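Local coordinates for protein 3,4-dihydroxybenzoate decarboxylase (Enterobacter cloacae, PDB 5NY5) that probably catalyses the reversible decarboxylation of 3,4-dihydroxybenzoate to catechol, as a prenylated-flavin- and manganese-dependent enzyme of the UbiD family, at residues V465-A468 with L469-R472; T419-G423 with D424-T428. All coordinates share one frame; numbering follows the deposited sequence.

Contact 1 of 2, residues V465-A468 with L469-R472; sequences VPWA and LKAR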
loop_
_atom_site.group_PDB
_atom_site.type_symbol
_atom_site.label_atom_id
_atom_site.label_comp_id
_atom_site.label_asym_id
_atom_site.label_seq_id
_atom_site.Cartn_x
_atom_site.Cartn_y
_atom_site.Cartn_z
ATOM N N VAL A 465 -19.199 -6.363 -11.973
ATOM C CA VAL A 465 -18.402 -7.175 -12.895
ATOM C C VAL A 465 -17.698 -6.253 -13.882
ATOM O O VAL A 465 -18.351 -5.382 -14.480
ATOM C CB VAL A 465 -19.294 -8.180 -13.621
ATOM C CG1 VAL A 465 -18.471 -9.049 -14.551
ATOM C CG2 VAL A 465 -20.048 -9.026 -12.623
ATOM N N PRO A 466 -16.386 -6.382 -14.068
ATOM C CA PRO A 466 -15.709 -5.594 -15.102
ATOM C C PRO A 466 -16.370 -5.813 -16.453
ATOM O O PRO A 466 -16.761 -6.929 -16.792
ATOM C CB PRO A 466 -14.276 -6.133 -15.077
ATOM C CG PRO A 466 -14.109 -6.687 -13.710
ATOM C CD PRO A 466 -15.449 -7.234 -13.320
ATOM N N TRP A 467 -16.498 -4.725 -17.217
ATOM C CA TRP A 467 -17.247 -4.769 -18.469
ATOM C C TRP A 467 -16.782 -5.904 -19.371
ATOM O O TRP A 467 -17.603 -6.592 -19.990
ATOM C CB TRP A 467 -17.122 -3.433 -19.201
ATOM C CG TRP A 467 -17.549 -3.520 -20.625
ATOM C CD1 TRP A 467 -16.746 -3.692 -21.713
ATOM C CD2 TRP A 467 -18.888 -3.462 -21.119
ATOM N NE1 TRP A 467 -17.505 -3.737 -22.858
ATOM C CE2 TRP A 467 -18.824 -3.596 -22.519
ATOM C CE3 TRP A 467 -20.136 -3.299 -20.515
ATOM C CZ2 TRP A 467 -19.957 -3.578 -23.321
ATOM C CZ3 TRP A 467 -21.259 -3.282 -21.313
ATOM C CH2 TRP A 467 -21.163 -3.422 -22.701
ATOM N N ALA A 468 -15.469 -6.122 -19.450
ATOM C CA ALA A 468 -14.925 -7.108 -20.376
ATOM C C ALA A 468 -15.261 -8.539 -19.981
ATOM O O ALA A 468 -15.179 -9.433 -20.827
ATOM C CB ALA A 468 -13.408 -6.943 -20.481
ATOM N N LEU A 469 -15.639 -8.779 -18.729
ATOM C CA LEU A 469 -15.882 -10.127 -18.240
ATOM C C LEU A 469 -17.358 -10.448 -18.059
ATOM O O LEU A 469 -17.681 -11.554 -17.614
ATOM C CB LEU A 469 -15.151 -10.341 -16.910
ATOM C CG LEU A 469 -13.681 -9.930 -16.859
ATOM C CD1 LEU A 469 -13.091 -10.251 -15.500
ATOM C CD2 LEU A 469 -12.898 -10.614 -17.964
ATOM N N LYS A 470 -18.260 -9.523 -18.407
ATOM C CA LYS A 470 -19.672 -9.679 -18.059
ATOM C C LYS A 470 -20.264 -10.974 -18.600
ATOM O O LYS A 470 -21.207 -11.515 -18.013
ATOM C CB LYS A 470 -20.474 -8.481 -18.567
ATOM C CG LYS A 470 -20.156 -7.173 -17.865
ATOM C CD LYS A 470 -20.924 -6.019 -18.487
ATOM C CE LYS A 470 -22.393 -6.048 -18.108
ATOM N NZ LYS A 470 -22.596 -5.783 -16.658
ATOM N N ALA A 471 -19.728 -11.488 -19.706
ATOM C CA ALA A 471 -20.258 -12.714 -20.284
ATOM C C ALA A 471 -19.964 -13.936 -19.426
ATOM O O ALA A 471 -20.619 -14.970 -19.596
ATOM C CB ALA A 471 -19.700 -12.915 -21.691
ATOM N N ARG A 472 -19.004 -13.844 -18.510
ATOM C CA ARG A 472 -18.627 -14.960 -17.657
ATOM C C ARG A 472 -19.315 -14.939 -16.302
ATOM O O ARG A 472 -19.159 -15.891 -15.532
ATOM C CB ARG A 472 -17.111 -14.979 -17.446
ATOM C CG ARG A 472 -16.295 -15.274 -18.686
ATOM C CD ARG A 472 -14.874 -15.612 -18.289
ATOM N NE ARG A 472 -13.895 -14.715 -18.890
ATOM C CZ ARG A 472 -12.664 -14.543 -18.424
ATOM N NH1 ARG A 472 -12.267 -15.199 -17.343
ATOM N NH2 ARG A 472 -11.834 -13.711 -19.032
#
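Lys470 folds back over the backbone of Pro466 and Trp467 and sets its CD against the indole. Its CB lies near Trp467 O, and CG comes closer still, 3.4 Å from that same oxygen, with Pro466 O also beside it. CD then reaches the six-membered part of the Trp467 ring, 3.5 Å from CE3 and somewhat farther from CZ3, the chain crossing the ring at a slant. Bends at chi3 (74°) and chi4 (67°) then turn CE and NZ back, so that the ammonium points away from the indole. The backbone underneath is a 3-10 turn, part of the segment 467-472 that follows strand 455-462 in the UbiD carboxy-lyase chain. Its evidence is the i to i+3 bond from Leu469 N to Pro466 O, 2.9 Å long; the next bond, Lys470 N to Trp467 O, is weak at 3.4 Å. On another flank of the turn Leu469 CD1 meets Pro466 CG at 4.1 Å, and Tyr446 of the second subunit packs on both residues. Val465 approaches with one branch: CG1, set anti to the backbone N (chi1 -179°), sits 3.8 Å from Lys470 CA. The carbonyl of Val465 accepts a hydrogen bond from Lys372, while its amide donates to Asp402.

Contact 2 of 2, residues T419-G423 with D424-T428; sequences TRMQG and DVSIT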
loop_
_atom_site.group_PDB
_atom_site.type_symbol
_atom_site.label_atom_id
_atom_site.label_comp_id
_atom_site.label_asym_id
_atom_site.label_seq_id
_atom_site.Cartn_x
_atom_site.Cartn_y
_atom_site.Cartn_z
ATOM N N THR A 419 -18.141 -13.265 -4.792
ATOM C CA THR A 419 -17.828 -13.812 -6.104
ATOM C C THR A 419 -17.545 -12.752 -7.156
ATOM O O THR A 419 -17.222 -13.105 -8.293
ATOM C CB THR A 419 -18.973 -14.704 -6.598
ATOM O OG1 THR A 419 -20.094 -13.886 -6.955
ATOM C CG2 THR A 419 -19.389 -15.685 -5.516
ATOM N N ARG A 420 -17.665 -11.472 -6.821
ATOM C CA ARG A 420 -17.487 -10.391 -7.781
ATOM C C ARG A 420 -16.563 -9.328 -7.217
ATOM O O ARG A 420 -16.788 -8.125 -7.378
ATOM C CB ARG A 420 -18.833 -9.794 -8.180
ATOM C CG ARG A 420 -19.669 -10.722 -9.034
ATOM C CD ARG A 420 -21.044 -10.160 -9.314
ATOM N NE ARG A 420 -21.735 -10.950 -10.325
ATOM C CZ ARG A 420 -22.945 -10.673 -10.794
ATOM N NH1 ARG A 420 -23.606 -9.619 -10.341
ATOM N NH2 ARG A 420 -23.490 -11.451 -11.716
HETATM N N MSE A 421 -15.492 -9.762 -6.567
HETATM C CA MSE A 421 -14.640 -8.847 -5.833
HETATM C C MSE A 421 -13.303 -9.485 -5.476
HETATM O O MSE A 421 -13.250 -10.621 -5.014
HETATM C CB MSE A 421 -15.353 -8.395 -4.563
HETATM C CG MSE A 421 -15.130 -6.953 -4.191
HETATM SE SE MSE A 421 -15.222 -6.717 -2.272
HETATM C CE MSE A 421 -13.721 -7.855 -1.791
ATOM N N GLN A 422 -12.222 -8.742 -5.691
ATOM C CA GLN A 422 -10.890 -9.141 -5.257
ATOM C C GLN A 422 -10.342 -8.052 -4.348
ATOM O O GLN A 422 -10.272 -6.886 -4.747
ATOM C CB GLN A 422 -9.970 -9.384 -6.453
ATOM C CG GLN A 422 -10.278 -10.673 -7.214
ATOM C CD GLN A 422 -9.943 -11.932 -6.417
ATOM O OE1 GLN A 422 -9.141 -11.897 -5.487
ATOM N NE2 GLN A 422 -10.557 -13.048 -6.787
ATOM N N GLY A 423 -9.955 -8.436 -3.131
ATOM C CA GLY A 423 -9.620 -7.457 -2.109
ATOM C C GLY A 423 -8.499 -6.511 -2.491
ATOM O O GLY A 423 -8.457 -5.373 -2.017
ATOM N N ASP A 424 -7.574 -6.957 -3.335
ATOM C CA ASP A 424 -6.474 -6.105 -3.765
ATOM C C ASP A 424 -6.755 -5.392 -5.084
ATOM O O ASP A 424 -5.870 -4.707 -5.604
ATOM C CB ASP A 424 -5.179 -6.925 -3.862
ATOM C CG ASP A 424 -5.286 -8.090 -4.825
ATOM O OD1 ASP A 424 -6.406 -8.388 -5.287
ATOM O OD2 ASP A 424 -4.244 -8.717 -5.111
ATOM N N VAL A 425 -7.967 -5.525 -5.626
ATOM C CA VAL A 425 -8.358 -4.849 -6.852
ATOM C C VAL A 425 -9.552 -3.929 -6.638
ATOM O O VAL A 425 -9.591 -2.817 -7.178
ATOM C CB VAL A 425 -8.663 -5.865 -7.973
ATOM C CG1 VAL A 425 -9.139 -5.149 -9.230
ATOM C CG2 VAL A 425 -7.450 -6.726 -8.257
ATOM N N SER A 426 -10.522 -4.356 -5.832
ATOM C CA SER A 426 -11.855 -3.773 -5.825
ATOM C C SER A 426 -12.123 -2.859 -4.637
ATOM O O SER A 426 -13.263 -2.425 -4.455
ATOM C CB SER A 426 -12.901 -4.888 -5.853
ATOM O OG SER A 426 -12.515 -5.947 -6.708
ATOM N N ILE A 427 -11.114 -2.550 -3.828
ATOM C CA ILE A 427 -11.307 -1.828 -2.575
ATOM C C ILE A 427 -10.448 -0.571 -2.597
ATOM O O ILE A 427 -9.220 -0.654 -2.711
ATOM C CB ILE A 427 -10.971 -2.705 -1.358
ATOM C CG1 ILE A 427 -11.789 -3.998 -1.397
ATOM C CG2 ILE A 427 -11.240 -1.957 -0.074
ATOM C CD1 ILE A 427 -11.605 -4.887 -0.182
ATOM N N THR A 428 -11.093 0.589 -2.473
ATOM C CA THR A 428 -10.423 1.884 -2.470
ATOM C C THR A 428 -10.694 2.579 -1.144
ATOM O O THR A 428 -11.852 2.835 -0.800
ATOM C CB THR A 428 -10.899 2.756 -3.631
ATOM O OG1 THR A 428 -10.567 2.128 -4.873
ATOM C CG2 THR A 428 -10.235 4.110 -3.578
HETATM O O HOH W 1 -6.438 -10.572 -6.601
HETATM O O HOH W 2 -8.127 -2.803 -3.737
#
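Ser426 OG accepts the amide hydrogen of Gln422 at 3.0 Å and 167°, and Ser426 N returns a bond to Gln422 O, pairing the two residues across a type I beta turn over 422-425, extended by this i+4 bond. The turn leads from helix 410-419 into strand 427-434, the outermost strand, within this chain, of a mixed sheet. Gln422 O takes two backbone donors at 2.8 Å. Ser426 N lies nearly in line with the carbonyl bond (C=O...N 171°), whereas Val425 N stands above the carbonyl plane. The serine hydroxyl can reach Gln422 N because chi1 of -39° swings OG to the side of its own backbone N. Separately, the backbone path places Ser426 CB 3.5 Å from Met421 CG. Farther out, one water donates to both Gln422 OE1 and Asp424 OD1, linking the two side chains. Their stronger polar partners belong to the second subunit: Cys457 N and Ser449 OG of that chain bind Gln422 OE1 and Asp424 OD2 respectively, so the turn is part of the subunit interface. On the apolar side, the selenomethionine methyl CE of Met421 touches Ile427 CD1 at 4.0 Å. A second water spans the backbone, donating to Gly423 O at 3.1 Å and accepting from Ile427 N at 3.0 Å.

In the fold
From the N terminus, the chain meets contact 2 first, and residues 419-428 close its short local loop. Strand 455-462 later runs antiparallel beside strand 427-434, evidenced by backbone bonds of Ser426 with Asp462 and Thr428 with Ile460, and contact 1 follows in the loop beyond, closing a second short turn at 465-472. The two stand in series, neither crossing nor nesting. The centres of contact 1 and contact 2 lie about 14 Å apart, and the two meet where Val465 CG2 packs 3.4 Å from Arg420 NE. Asp404, through a salt bridge, and Phe473 O hold the arginine's guanidinium, and both contacts also touch the second subunit.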